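Local coordinates for glyceraldehyde-3-phosphate dehydrogenase (Sulfolobus solfataricus, PDB 1B7G), which oxidises and phosphorylates D-glyceraldehyde 3-phosphate in glycolysis, working as a homotetramer with either NAD or NADP but with a marked preference for NADP, at residues A[120-125]-A[241-246]; A[277-282]-A[295-300]; A[308-313]-A[326-331]. The protein carries 1 engineered substitution. One frame throughout, in Å; residues are numbered along the deposited sequence.

Contact 1: residues A[120-125]-A[241-246]; sequences SALCNY and ENTPRI
L122 reaches across to the turn 243-246 with both methyls of its fork, and this is where the contact packs closely. CD2 of L122 lies 3.8 Å from CG2 of T243 and also approaches the backbone O of P244, while CD1 of L122 rests 3.9 Å from CD of R245. The two methyls thus touch the first and third residues of the turn. CG2 of T243 can meet the leucine because this methyl is anti to the backbone N; OG1 turns back instead to a hydrogen bond with V239 O. The turn is of type II, closed by the bond from I246 N to T243 O (3.1 Å), and R245 takes the positive phi (97°) of its third position.

Beyond the leucine the contact thins. The extended R245 chain carries its guanidinium past A121, whose CB approaches NH1 obliquely, at 3.7 Å. The tight L122-T243 side borders solvent, with P244 at its margin, whereas the looser guanidinium end runs into the interior beside E307 and D310. Only 172 Å² is buried in all, and the nearest CA atoms, those of L122 and R245, are 8.8 Å apart. Across the two segments the meeting is van der Waals alone. The arginine's charge is met elsewhere, by salt bridges to E307 and D310 and a hydrogen bond to N329, which implies that L122 packs on an aliphatic stem whose course is probably set largely by polar partners at its far end.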
loop_
_atom_site.group_PDB
_atom_site.type_symbol
_atom_site.label_atom_id
_atom_site.label_comp_id
_atom_site.label_asym_id
_atom_site.label_seq_id
_atom_site.Cartn_x
_atom_site.Cartn_y
_atom_site.Cartn_z
ATOM N N SER A 120 19.062 -17.403 9.937
ATOM C CA SER A 120 17.733 -17.021 10.284
ATOM C C SER A 120 17.726 -16.829 11.802
ATOM O O SER A 120 18.024 -17.830 12.451
ATOM C CB SER A 120 16.664 -18.038 9.850
ATOM O OG SER A 120 15.392 -17.365 9.772
ATOM N N ALA A 121 17.362 -15.675 12.325
ATOM C CA ALA A 121 17.506 -15.355 13.732
ATOM C C ALA A 121 16.795 -16.265 14.695
ATOM O O ALA A 121 17.311 -16.547 15.774
ATOM C CB ALA A 121 17.126 -13.896 14.060
ATOM N N LEU A 122 15.620 -16.782 14.391
ATOM C CA LEU A 122 14.927 -17.715 15.243
ATOM C C LEU A 122 15.621 -19.080 15.253
ATOM O O LEU A 122 15.123 -19.932 15.997
ATOM C CB LEU A 122 13.466 -17.880 14.830
ATOM C CG LEU A 122 12.458 -16.914 15.447
ATOM C CD1 LEU A 122 12.762 -15.482 15.033
ATOM C CD2 LEU A 122 11.026 -17.268 15.069
ATOM N N CYS A 123 16.640 -19.350 14.446
ATOM C CA CYS A 123 17.233 -20.660 14.464
ATOM C C CYS A 123 18.721 -20.731 14.828
ATOM O O CYS A 123 19.037 -21.667 15.554
ATOM C CB CYS A 123 17.126 -21.425 13.108
ATOM S SG CYS A 123 15.424 -21.546 12.500
ATOM N N ASN A 124 19.602 -19.914 14.274
ATOM C CA ASN A 124 21.025 -20.130 14.503
ATOM C C ASN A 124 21.840 -18.862 14.651
ATOM O O ASN A 124 22.986 -18.766 14.177
ATOM C CB ASN A 124 21.575 -21.004 13.341
ATOM C CG ASN A 124 21.610 -20.224 12.043
ATOM O OD1 ASN A 124 20.844 -19.256 11.900
ATOM N ND2 ASN A 124 22.526 -20.568 11.148
ATOM N N TYR A 125 21.295 -17.879 15.348
ATOM C CA TYR A 125 22.061 -16.645 15.617
ATOM C C TYR A 125 23.374 -16.989 16.346
ATOM O O TYR A 125 24.442 -16.575 15.907
ATOM C CB TYR A 125 21.207 -15.736 16.478
ATOM C CG TYR A 125 21.820 -14.430 16.929
ATOM C CD1 TYR A 125 22.721 -14.355 18.015
ATOM C CD2 TYR A 125 21.479 -13.265 16.296
ATOM C CE1 TYR A 125 23.234 -13.120 18.391
ATOM C CE2 TYR A 125 21.960 -12.036 16.679
ATOM C CZ TYR A 125 22.853 -11.968 17.754
ATOM O OH TYR A 125 23.322 -10.727 18.114
ATOM N N GLU A 241 0.943 -19.035 18.460
ATOM C CA GLU A 241 0.306 -17.844 18.945
ATOM C C GLU A 241 1.169 -16.955 19.825
ATOM O O GLU A 241 0.779 -15.826 20.110
ATOM C CB GLU A 241 -0.962 -18.228 19.756
ATOM C CG GLU A 241 -1.960 -17.092 19.865
ATOM C CD GLU A 241 -3.277 -17.532 20.496
ATOM O OE1 GLU A 241 -3.538 -18.755 20.497
ATOM O OE2 GLU A 241 -4.042 -16.644 20.963
ATOM N N ASN A 242 2.382 -17.366 20.173
ATOM C CA ASN A 242 3.245 -16.640 21.096
ATOM C C ASN A 242 4.670 -16.511 20.629
ATOM O O ASN A 242 5.644 -16.643 21.396
ATOM C CB ASN A 242 3.230 -17.430 22.437
ATOM C CG ASN A 242 1.922 -17.152 23.152
ATOM O OD1 ASN A 242 1.790 -16.029 23.646
ATOM N ND2 ASN A 242 0.977 -18.095 23.127
ATOM N N THR A 243 4.862 -16.255 19.337
ATOM C CA THR A 243 6.231 -16.143 18.808
ATOM C C THR A 243 6.324 -14.939 17.908
ATOM O O THR A 243 5.725 -14.912 16.791
ATOM C CB THR A 243 6.614 -17.404 17.999
ATOM O OG1 THR A 243 6.403 -18.587 18.757
ATOM C CG2 THR A 243 8.027 -17.368 17.469
ATOM N N PRO A 244 7.058 -13.913 18.283
ATOM C CA PRO A 244 7.336 -12.821 17.380
ATOM C C PRO A 244 7.919 -13.288 16.047
ATOM O O PRO A 244 8.902 -13.965 15.992
ATOM C CB PRO A 244 8.321 -11.944 18.134
ATOM C CG PRO A 244 8.081 -12.265 19.573
ATOM C CD PRO A 244 7.748 -13.745 19.579
ATOM N N ARG A 245 7.356 -12.672 14.981
ATOM C CA ARG A 245 7.769 -12.940 13.625
ATOM C C ARG A 245 6.849 -13.976 12.931
ATOM O O ARG A 245 6.964 -14.236 11.760
ATOM C CB ARG A 245 9.245 -13.202 13.438
ATOM C CG ARG A 245 10.065 -11.937 13.661
ATOM C CD ARG A 245 11.555 -12.111 13.401
ATOM N NE ARG A 245 12.255 -11.074 14.210
ATOM C CZ ARG A 245 13.562 -10.901 14.175
ATOM N NH1 ARG A 245 14.318 -11.615 13.357
ATOM N NH2 ARG A 245 14.110 -9.973 14.964
ATOM N N ILE A 246 5.884 -14.397 13.717
ATOM C CA ILE A 246 4.818 -15.293 13.284
ATOM C C ILE A 246 3.514 -14.684 13.778
ATOM O O ILE A 246 3.403 -14.340 14.967
ATOM C CB ILE A 246 4.934 -16.720 13.812
ATOM C CG1 ILE A 246 6.146 -17.452 13.223
ATOM C CG2 ILE A 246 3.659 -17.529 13.497
ATOM C CD1 ILE A 246 6.421 -18.823 13.866
#

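Contact 2: residues A[277-282]-A[295-300]; sequences EVMIFS and MYAVHQ
Backbone hydrogen bonds join 277-282 to 295-300 as antiparallel strands, their directions 151° apart. M279 and A297 form the hydrogen-bonded pair: M279 N gives to A297 O at 3.1 Å, and A297 N gives to M279 O at 2.8 Å. F281 N adds a third bond, to M295 O at 3.0 Å. I280 and Y296 are the non-hydrogen-bonded pair. Past the last strand bond, a water takes the H of H299 N and donates to E277 O, bridging the separating chains.

Aromatic contacts lie on both faces. On that of I280 and Y296, CG1 of V278 sits over the tyrosine ring, 3.9 Å from its centroid and 27° off the normal, a CH-pi contact. Placed between its backbone N and carbonyl carbon (chi1 56°), the Y296 ring lies against V278 while CB of Y296 packs on CG1 of I280. On the face of M279 and A297, the F281 ring turns its edge to the neighbouring strand, with M295 O and Y296 CA near its plane; SD of M295 stands obliquely 4.9 Å from the ring centroid, a Met-aromatic contact.

Aliphatic packing completes this face, CB of M279 meeting CB of A297; the bent M279 chain also lays CE against the backbone N of H299, at 3.6 Å.

The arrangement is the beta hairpin of strands 278-288 and 291-298, within the mixed sheet of the GAPDH C-terminal domain; the side chain of V298 comes within about 4 Å of that of H219, of the catalytic site, and Q300 probably binds NAD.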
loop_
_atom_site.group_PDB
_atom_site.type_symbol
_atom_site.label_atom_id
_atom_site.label_comp_id
_atom_site.label_asym_id
_atom_site.label_seq_id
_atom_site.Cartn_x
_atom_site.Cartn_y
_atom_site.Cartn_z
ATOM N N GLU A 277 5.981 -10.567 9.381
ATOM C CA GLU A 277 5.712 -11.792 10.084
ATOM C C GLU A 277 5.159 -12.909 9.177
ATOM O O GLU A 277 4.433 -12.594 8.225
ATOM C CB GLU A 277 4.671 -11.545 11.178
ATOM C CG GLU A 277 5.118 -10.461 12.201
ATOM C CD GLU A 277 4.769 -9.048 11.784
ATOM O OE1 GLU A 277 4.174 -8.855 10.692
ATOM O OE2 GLU A 277 5.095 -8.099 12.547
ATOM N N VAL A 278 5.395 -14.152 9.546
ATOM C CA VAL A 278 4.783 -15.295 8.811
ATOM C C VAL A 278 3.319 -15.305 9.175
ATOM O O VAL A 278 3.025 -15.204 10.382
ATOM C CB VAL A 278 5.458 -16.635 9.191
ATOM C CG1 VAL A 278 4.748 -17.852 8.580
ATOM C CG2 VAL A 278 6.901 -16.635 8.687
ATOM N N MET A 279 2.390 -15.321 8.203
ATOM C CA MET A 279 0.969 -15.218 8.463
ATOM C C MET A 279 0.273 -16.586 8.400
ATOM O O MET A 279 -0.041 -17.059 7.295
ATOM C CB MET A 279 0.287 -14.270 7.461
ATOM C CG MET A 279 0.610 -12.795 7.643
ATOM S SD MET A 279 0.462 -11.842 6.116
ATOM C CE MET A 279 2.029 -12.047 5.377
ATOM N N ILE A 280 0.152 -17.271 9.533
ATOM C CA ILE A 280 -0.417 -18.618 9.536
ATOM C C ILE A 280 -1.933 -18.558 9.669
ATOM O O ILE A 280 -2.467 -17.900 10.562
ATOM C CB ILE A 280 0.150 -19.488 10.670
ATOM C CG1 ILE A 280 1.655 -19.694 10.470
ATOM C CG2 ILE A 280 -0.591 -20.836 10.736
ATOM C CD1 ILE A 280 2.361 -20.428 11.573
ATOM N N PHE A 281 -2.616 -19.229 8.742
ATOM C CA PHE A 281 -4.079 -19.315 8.795
ATOM C C PHE A 281 -4.490 -20.288 9.880
ATOM O O PHE A 281 -4.215 -21.490 9.788
ATOM C CB PHE A 281 -4.629 -19.743 7.405
ATOM C CG PHE A 281 -4.450 -18.584 6.437
ATOM C CD1 PHE A 281 -3.256 -18.397 5.768
ATOM C CD2 PHE A 281 -5.487 -17.674 6.275
ATOM C CE1 PHE A 281 -3.112 -17.344 4.899
ATOM C CE2 PHE A 281 -5.338 -16.591 5.411
ATOM C CZ PHE A 281 -4.146 -16.435 4.747
ATOM N N SER A 282 -5.022 -19.754 10.983
ATOM C CA SER A 282 -5.345 -20.535 12.152
ATOM C C SER A 282 -6.385 -21.620 11.957
ATOM O O SER A 282 -6.172 -22.718 12.523
ATOM C CB SER A 282 -5.736 -19.650 13.358
ATOM O OG SER A 282 -7.008 -19.080 13.199
ATOM N N MET A 295 -1.218 -23.798 6.444
ATOM C CA MET A 295 -0.807 -22.952 5.312
ATOM C C MET A 295 -0.564 -21.538 5.830
ATOM O O MET A 295 -1.153 -21.125 6.855
ATOM C CB MET A 295 -1.943 -22.936 4.234
ATOM C CG MET A 295 -3.205 -22.353 4.864
ATOM S SD MET A 295 -4.472 -22.007 3.683
ATOM C CE MET A 295 -5.087 -23.575 3.205
ATOM N N TYR A 296 0.283 -20.804 5.130
ATOM C CA TYR A 296 0.586 -19.440 5.580
ATOM C C TYR A 296 0.928 -18.556 4.403
ATOM O O TYR A 296 1.337 -19.027 3.313
ATOM C CB TYR A 296 1.679 -19.489 6.683
ATOM C CG TYR A 296 2.972 -20.182 6.344
ATOM C CD1 TYR A 296 3.944 -19.550 5.556
ATOM C CD2 TYR A 296 3.270 -21.436 6.821
ATOM C CE1 TYR A 296 5.130 -20.191 5.264
ATOM C CE2 TYR A 296 4.468 -22.073 6.553
ATOM C CZ TYR A 296 5.387 -21.457 5.747
ATOM O OH TYR A 296 6.552 -22.102 5.428
ATOM N N ALA A 297 0.769 -17.238 4.640
ATOM C CA ALA A 297 1.197 -16.253 3.658
ATOM C C ALA A 297 2.552 -15.664 4.013
ATOM O O ALA A 297 2.921 -15.594 5.208
ATOM C CB ALA A 297 0.169 -15.113 3.509
ATOM N N VAL A 298 3.312 -15.205 3.031
ATOM C CA VAL A 298 4.610 -14.580 3.263
ATOM C C VAL A 298 4.677 -13.247 2.494
ATOM O O VAL A 298 4.481 -13.238 1.285
ATOM C CB VAL A 298 5.769 -15.460 2.791
ATOM C CG1 VAL A 298 7.121 -14.806 2.994
ATOM C CG2 VAL A 298 5.759 -16.851 3.491
ATOM N N HIS A 299 4.892 -12.141 3.195
ATOM C CA HIS A 299 5.059 -10.851 2.509
ATOM C C HIS A 299 6.515 -10.707 2.130
ATOM O O HIS A 299 7.372 -10.326 2.964
ATOM C CB HIS A 299 4.566 -9.663 3.336
ATOM C CG HIS A 299 4.726 -8.359 2.574
ATOM N ND1 HIS A 299 5.178 -7.205 3.159
ATOM C CD2 HIS A 299 4.536 -8.053 1.279
ATOM C CE1 HIS A 299 5.264 -6.243 2.268
ATOM N NE2 HIS A 299 4.849 -6.731 1.104
ATOM N N GLN A 300 6.812 -10.962 0.862
ATOM C CA GLN A 300 8.181 -11.061 0.400
ATOM C C GLN A 300 8.924 -9.731 0.418
ATOM O O GLN A 300 10.152 -9.761 0.441
ATOM C CB GLN A 300 8.378 -11.665 -0.994
ATOM C CG GLN A 300 7.811 -10.812 -2.128
ATOM C CD GLN A 300 6.322 -10.662 -2.081
ATOM O OE1 GLN A 300 5.555 -11.491 -1.546
ATOM N NE2 GLN A 300 5.802 -9.563 -2.637
HETATM O O HOH W 1 5.882 -11.966 5.799
#

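Contact 3: residues A[308-313]-A[326-331]; sequences NIDAIR and RITNES
The guanidinium of R313 presents an edge to T328: OG1 lies near its plane and accepts from NH1 at 2.9 Å, though the N-H...O angle of 134° makes the bond distinctly bent. CG2 of I327 approaches NH2 of the same group obliquely, at 3.5 Å, and NH2 also makes a salt bridge to D25. The D310 carboxylate comes to T328 through OD1, 2.8 Å from OG1, a distance suited to a hydrogen bond; the hydroxyl proton could instead go to S324 O. Chi1 of -61° sets OG1 of T328 beside its backbone N, facing both charged groups, and leaves CG2 to pack 4.0 Å from CB of I309. The buried hydroxyl therefore has polar partners on both helices. With an alanine at R313, T328 OG1 would probably lose its guanidinium donor and D25 its charge partner.

The helices run roughly antiparallel, at 150°, with axes 9.8 Å apart, wide enough for these side chains to meet between them. D310 has R245 as a second partner. Helix 304-315 lies against the Rossmann-type sheet, where I309, I312 and R313 touch M26 of strand 26-32 and N308 reaches I105 of strand 103-106; helix 11-21 adjoins I309.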
loop_
_atom_site.group_PDB
_atom_site.type_symbol
_atom_site.label_atom_id
_atom_site.label_comp_id
_atom_site.label_asym_id
_atom_site.label_seq_id
_atom_site.Cartn_x
_atom_site.Cartn_y
_atom_site.Cartn_z
ATOM N N ASN A 308 17.934 -9.190 8.648
ATOM C CA ASN A 308 19.175 -8.506 8.291
ATOM C C ASN A 308 19.685 -7.671 9.486
ATOM O O ASN A 308 20.909 -7.590 9.702
ATOM C CB ASN A 308 18.989 -7.631 7.057
ATOM C CG ASN A 308 19.203 -8.329 5.737
ATOM O OD1 ASN A 308 20.325 -8.412 5.238
ATOM N ND2 ASN A 308 18.130 -8.848 5.154
ATOM N N ILE A 309 18.757 -7.101 10.262
ATOM C CA ILE A 309 19.182 -6.346 11.449
ATOM C C ILE A 309 19.852 -7.255 12.470
ATOM O O ILE A 309 20.976 -6.988 12.964
ATOM C CB ILE A 309 18.023 -5.560 12.063
ATOM C CG1 ILE A 309 17.421 -4.555 11.091
ATOM C CG2 ILE A 309 18.536 -4.821 13.330
ATOM C CD1 ILE A 309 18.421 -3.638 10.398
ATOM N N ASP A 310 19.274 -8.425 12.758
ATOM C CA ASP A 310 19.917 -9.365 13.686
ATOM C C ASP A 310 21.230 -9.886 13.177
ATOM O O ASP A 310 22.186 -10.110 13.963
ATOM C CB ASP A 310 18.957 -10.510 14.013
ATOM C CG ASP A 310 17.740 -10.042 14.764
ATOM O OD1 ASP A 310 17.907 -9.134 15.621
ATOM O OD2 ASP A 310 16.622 -10.558 14.534
ATOM N N ALA A 311 21.332 -10.123 11.861
ATOM C CA ALA A 311 22.528 -10.625 11.256
ATOM C C ALA A 311 23.681 -9.628 11.514
ATOM O O ALA A 311 24.820 -10.071 11.693
ATOM C CB ALA A 311 22.411 -10.925 9.772
ATOM N N ILE A 312 23.392 -8.337 11.413
ATOM C CA ILE A 312 24.425 -7.333 11.707
ATOM C C ILE A 312 24.924 -7.562 13.133
ATOM O O ILE A 312 26.109 -7.677 13.380
ATOM C CB ILE A 312 23.881 -5.903 11.572
ATOM C CG1 ILE A 312 23.696 -5.550 10.088
ATOM C CG2 ILE A 312 24.816 -4.905 12.240
ATOM C CD1 ILE A 312 22.725 -4.416 9.802
ATOM N N ARG A 313 24.010 -7.716 14.073
ATOM C CA ARG A 313 24.388 -7.918 15.464
ATOM C C ARG A 313 25.165 -9.193 15.677
ATOM O O ARG A 313 26.169 -9.157 16.416
ATOM C CB ARG A 313 23.158 -7.818 16.376
ATOM C CG ARG A 313 22.519 -6.451 16.293
ATOM C CD ARG A 313 22.048 -5.944 17.658
ATOM N NE ARG A 313 21.380 -4.643 17.507
ATOM C CZ ARG A 313 20.110 -4.481 17.154
ATOM N NH1 ARG A 313 19.298 -5.530 16.911
ATOM N NH2 ARG A 313 19.676 -3.228 17.051
ATOM N N ARG A 326 15.038 -8.690 20.644
ATOM C CA ARG A 326 14.114 -7.803 21.348
ATOM C C ARG A 326 14.188 -6.386 20.801
ATOM O O ARG A 326 13.137 -5.770 20.576
ATOM C CB ARG A 326 14.273 -7.886 22.867
ATOM C CG ARG A 326 13.700 -6.695 23.610
ATOM C CD ARG A 326 14.137 -6.627 25.071
ATOM N NE ARG A 326 14.162 -7.963 25.646
ATOM C CZ ARG A 326 15.243 -8.662 25.981
ATOM N NH1 ARG A 326 16.466 -8.159 25.863
ATOM N NH2 ARG A 326 15.074 -9.904 26.450
ATOM N N ILE A 327 15.366 -5.860 20.499
ATOM C CA ILE A 327 15.489 -4.490 19.991
ATOM C C ILE A 327 14.961 -4.401 18.558
ATOM O O ILE A 327 14.244 -3.480 18.195
ATOM C CB ILE A 327 16.927 -3.982 20.092
ATOM C CG1 ILE A 327 17.243 -3.791 21.616
ATOM C CG2 ILE A 327 17.155 -2.700 19.359
ATOM C CD1 ILE A 327 18.723 -3.821 21.917
ATOM N N THR A 328 15.356 -5.378 17.749
ATOM C CA THR A 328 14.862 -5.444 16.366
ATOM C C THR A 328 13.341 -5.475 16.399
ATOM O O THR A 328 12.733 -4.601 15.799
ATOM C CB THR A 328 15.405 -6.670 15.673
ATOM O OG1 THR A 328 16.841 -6.557 15.654
ATOM C CG2 THR A 328 14.888 -6.774 14.219
ATOM N N ASN A 329 12.755 -6.374 17.180
ATOM C CA ASN A 329 11.329 -6.502 17.292
ATOM C C ASN A 329 10.599 -5.256 17.758
ATOM O O ASN A 329 9.609 -4.840 17.125
ATOM C CB ASN A 329 10.935 -7.709 18.148
ATOM C CG ASN A 329 11.244 -9.009 17.377
ATOM O OD1 ASN A 329 11.549 -9.002 16.192
ATOM N ND2 ASN A 329 11.242 -10.100 18.107
ATOM N N GLU A 330 11.061 -4.678 18.870
ATOM C CA GLU A 330 10.382 -3.511 19.416
ATOM C C GLU A 330 10.492 -2.333 18.471
ATOM O O GLU A 330 9.538 -1.629 18.220
ATOM C CB GLU A 330 11.003 -3.132 20.792
ATOM C CG GLU A 330 10.154 -2.138 21.560
ATOM C CD GLU A 330 10.240 -0.688 21.190
ATOM O OE1 GLU A 330 11.255 -0.217 20.616
ATOM O OE2 GLU A 330 9.255 0.047 21.484
ATOM N N SER A 331 11.717 -2.067 17.979
ATOM C CA SER A 331 11.910 -0.903 17.155
ATOM C C SER A 331 11.167 -0.996 15.812
ATOM O O SER A 331 10.960 0.059 15.182
ATOM C CB SER A 331 13.389 -0.653 16.873
ATOM O OG SER A 331 13.986 -1.730 16.162
#

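Contacts 2 and 3 are buried, whereas contact 1 is only partly so and is also the smallest by area, 172 Å² against 430 and 202 Å². Their chemistry follows their place: regular backbone bonding with apolar faces in the sheet of contact 2, a hydroxyl between a guanidinium and a carboxylate in contact 3, and simple packing at the turn of contact 1. R245 ties contact 1 to both others. Its carbonyl O probably bonds to V278 N (2.7 Å), bringing the turn to the edge of the hairpin, while its NH2 lies 2.6 Å from D310 OD2. Contacts 2 and 3 do not touch, though strand 291-298 of one is followed in the chain by helix 304-315 of the other.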